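Local atomic coordinates of pectate lyase (PDB entry 4U49), a protein that probably cleaves polygalacturonate and methyl-esterified pectins by calcium-dependent elimination, acting within the chain and keeping high activity on highly methylated substrates. Residues 49-54 / 73-78. Sequence-based numbering, arbitrary orientation.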
loop_
_atom_site.group_PDB
_atom_site.type_symbol
_atom_site.label_atom_id
_atom_site.label_comp_id
_atom_site.label_asym_id
_atom_site.label_seq_id
_atom_site.Cartn_x
_atom_site.Cartn_y
_atom_site.Cartn_z
ATOM N N GLN A 49 16.817 4.872 10.543
ATOM C CA GLN A 49 16.076 6.061 10.138
ATOM C C GLN A 49 15.518 6.788 11.361
ATOM O O GLN A 49 15.030 6.155 12.298
ATOM C CB GLN A 49 14.950 5.688 9.178
ATOM C CG GLN A 49 15.423 4.981 7.925
ATOM C CD GLN A 49 14.281 4.578 7.022
ATOM O OE1 GLN A 49 14.020 5.225 6.009
ATOM N NE2 GLN A 49 13.593 3.500 7.382
ATOM N N ASP A 50 15.591 8.117 11.352
ATOM C CA ASP A 50 15.123 8.917 12.485
ATOM C C ASP A 50 13.998 9.859 12.071
ATOM O O ASP A 50 14.061 10.477 11.011
ATOM C CB ASP A 50 16.271 9.733 13.088
ATOM C CG ASP A 50 17.288 8.875 13.815
ATOM O OD1 ASP A 50 16.994 7.699 14.105
ATOM O OD2 ASP A 50 18.384 9.391 14.117
ATOM N N VAL A 51 12.980 9.972 12.917
ATOM C CA VAL A 51 11.842 10.845 12.644
ATOM C C VAL A 51 11.865 12.089 13.532
ATOM O O VAL A 51 11.961 11.985 14.757
ATOM C CB VAL A 51 10.506 10.111 12.854
ATOM C CG1 VAL A 51 9.335 11.048 12.594
ATOM C CG2 VAL A 51 10.430 8.881 11.959
ATOM N N TYR A 52 11.763 13.261 12.909
ATOM C CA TYR A 52 11.776 14.529 13.635
ATOM C C TYR A 52 10.482 15.308 13.443
ATOM O O TYR A 52 9.868 15.268 12.379
ATOM C CB TYR A 52 12.964 15.388 13.197
ATOM C CG TYR A 52 14.299 14.866 13.672
ATOM C CD1 TYR A 52 14.910 15.394 14.801
ATOM C CD2 TYR A 52 14.945 13.841 12.993
ATOM C CE1 TYR A 52 16.130 14.917 15.243
ATOM C CE2 TYR A 52 16.166 13.358 13.427
ATOM C CZ TYR A 52 16.752 13.901 14.551
ATOM O OH TYR A 52 17.967 13.422 14.988
ATOM N N ARG A 53 10.077 16.016 14.492
ATOM C CA ARG A 53 8.877 16.836 14.464
ATOM C C ARG A 53 9.164 18.203 15.082
ATOM O O ARG A 53 9.838 18.294 16.105
ATOM C CB ARG A 53 7.738 16.140 15.213
ATOM C CG ARG A 53 6.445 16.932 15.259
ATOM C CD ARG A 53 5.790 16.799 16.621
ATOM N NE ARG A 53 5.125 15.516 16.797
ATOM C CZ ARG A 53 4.869 14.962 17.978
ATOM N NH1 ARG A 53 5.244 15.565 19.100
ATOM N NH2 ARG A 53 4.251 13.793 18.034
ATOM N N SER A 54 8.659 19.263 14.457
ATOM C CA SER A 54 8.818 20.616 14.995
ATOM C C SER A 54 8.166 20.747 16.375
ATOM O O SER A 54 7.290 19.954 16.717
ATOM C CB SER A 54 8.214 21.640 14.036
ATOM O OG SER A 54 6.829 21.400 13.864
ATOM N N ARG A 73 9.125 2.676 5.389
ATOM C CA ARG A 73 9.041 3.903 4.604
ATOM C C ARG A 73 7.806 4.706 4.997
ATOM O O ARG A 73 7.383 5.611 4.275
ATOM C CB ARG A 73 9.023 3.590 3.103
ATOM C CG ARG A 73 10.321 2.967 2.578
ATOM C CD ARG A 73 11.504 3.917 2.717
ATOM N NE ARG A 73 12.719 3.381 2.103
ATOM C CZ ARG A 73 13.654 2.699 2.761
ATOM N NH1 ARG A 73 13.522 2.465 4.060
ATOM N NH2 ARG A 73 14.727 2.255 2.119
ATOM N N THR A 74 7.223 4.356 6.143
ATOM C CA THR A 74 6.129 5.120 6.730
ATOM C C THR A 74 6.285 5.239 8.240
ATOM O O THR A 74 7.044 4.494 8.855
ATOM C CB THR A 74 4.752 4.484 6.462
ATOM O OG1 THR A 74 4.627 3.286 7.238
ATOM C CG2 THR A 74 4.562 4.168 4.991
ATOM N N PHE A 75 5.551 6.177 8.828
ATOM C CA PHE A 75 5.465 6.299 10.277
ATOM C C PHE A 75 4.130 6.916 10.662
ATOM O O PHE A 75 3.652 7.836 10.000
ATOM C CB PHE A 75 6.614 7.144 10.833
ATOM C CG PHE A 75 6.524 7.384 12.316
ATOM C CD1 PHE A 75 6.915 6.400 13.210
ATOM C CD2 PHE A 75 6.046 8.586 12.815
ATOM C CE1 PHE A 75 6.830 6.611 14.574
ATOM C CE2 PHE A 75 5.957 8.801 14.178
ATOM C CZ PHE A 75 6.351 7.812 15.058
ATOM N N THR A 76 3.533 6.411 11.737
ATOM C CA THR A 76 2.269 6.945 12.229
ATOM C C THR A 76 2.480 7.735 13.516
ATOM O O THR A 76 2.903 7.181 14.528
ATOM C CB THR A 76 1.239 5.830 12.492
ATOM O OG1 THR A 76 0.961 5.128 11.274
ATOM C CG2 THR A 76 -0.056 6.421 13.034
ATOM N N ASP A 77 2.180 9.029 13.474
ATOM C CA ASP A 77 2.319 9.887 14.645
ATOM C C ASP A 77 0.976 10.051 15.347
ATOM O O ASP A 77 0.054 10.662 14.808
ATOM C CB ASP A 77 2.890 11.254 14.247
ATOM C CG ASP A 77 3.135 12.161 15.445
ATOM O OD1 ASP A 77 3.462 13.347 15.235
ATOM O OD2 ASP A 77 3.001 11.696 16.596
ATOM N N LEU A 78 0.879 9.505 16.555
ATOM C CA LEU A 78 -0.352 9.575 17.336
ATOM C C LEU A 78 -0.237 10.535 18.520
ATOM O O LEU A 78 -1.179 10.685 19.294
ATOM C CB LEU A 78 -0.738 8.181 17.839
ATOM C CG LEU A 78 -1.055 7.129 16.775
ATOM C CD1 LEU A 78 -1.447 5.809 17.419
ATOM C CD2 LEU A 78 -2.154 7.617 15.850
#
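Arg53 and Asp77 form a buried salt bridge between strands 46-54 and 74-77. The guanidinium presents its NE/NH2 edge to the carboxylate, and the two planes lie 13° apart. Arg53 NE donates to Asp77 OD1 at 3.1 Å. Arg53 NH2 reaches Asp77 OD1 at 2.9 Å and OD2 at 2.8 Å. Both oxygens are met on their syn sides. The Asp77 carboxyl carbon is anti to the backbone N (chi1 -176°), which carries the group toward strand 46-54. Bends at chi2 and chi3 of Arg53 turn its nitrogens to meet it.

At the middle of the contact, Val51 sits over one face of the Phe75 ring. Its CG2 lies 4.2 Å above the ring plane, offset toward the rim, and its CG1 is 4.1 Å from Phe75 CD2. At the far end, the Gln49 amide and the Arg73 guanidinium cross at a steep angle. Gln49 OE1 is 3.4 Å from Arg73 NH1, but the angle is too poor for a hydrogen bond.

Outside partners fix these polar ends. Tyr88 OH bonds Asp77 OD1, the backbone N of Thr79 bonds Asp77 OD2, and its OG1 bonds Arg53 NH2. Gln49 is held by Trp39 and the carbonyls of Asn69 and Asp72, while Arg73 NH1 bonds the Ser70 carbonyl.

The two segments run 32° apart, with the CA atoms of Val51 and Phe75 separated by 8.2 Å. They belong to different antiparallel sheets, of four and three strands, packed face to face. This is the interior of a seven-stranded beta-sandwich, consistent with a fibronectin type III domain, beside the parallel beta-helix.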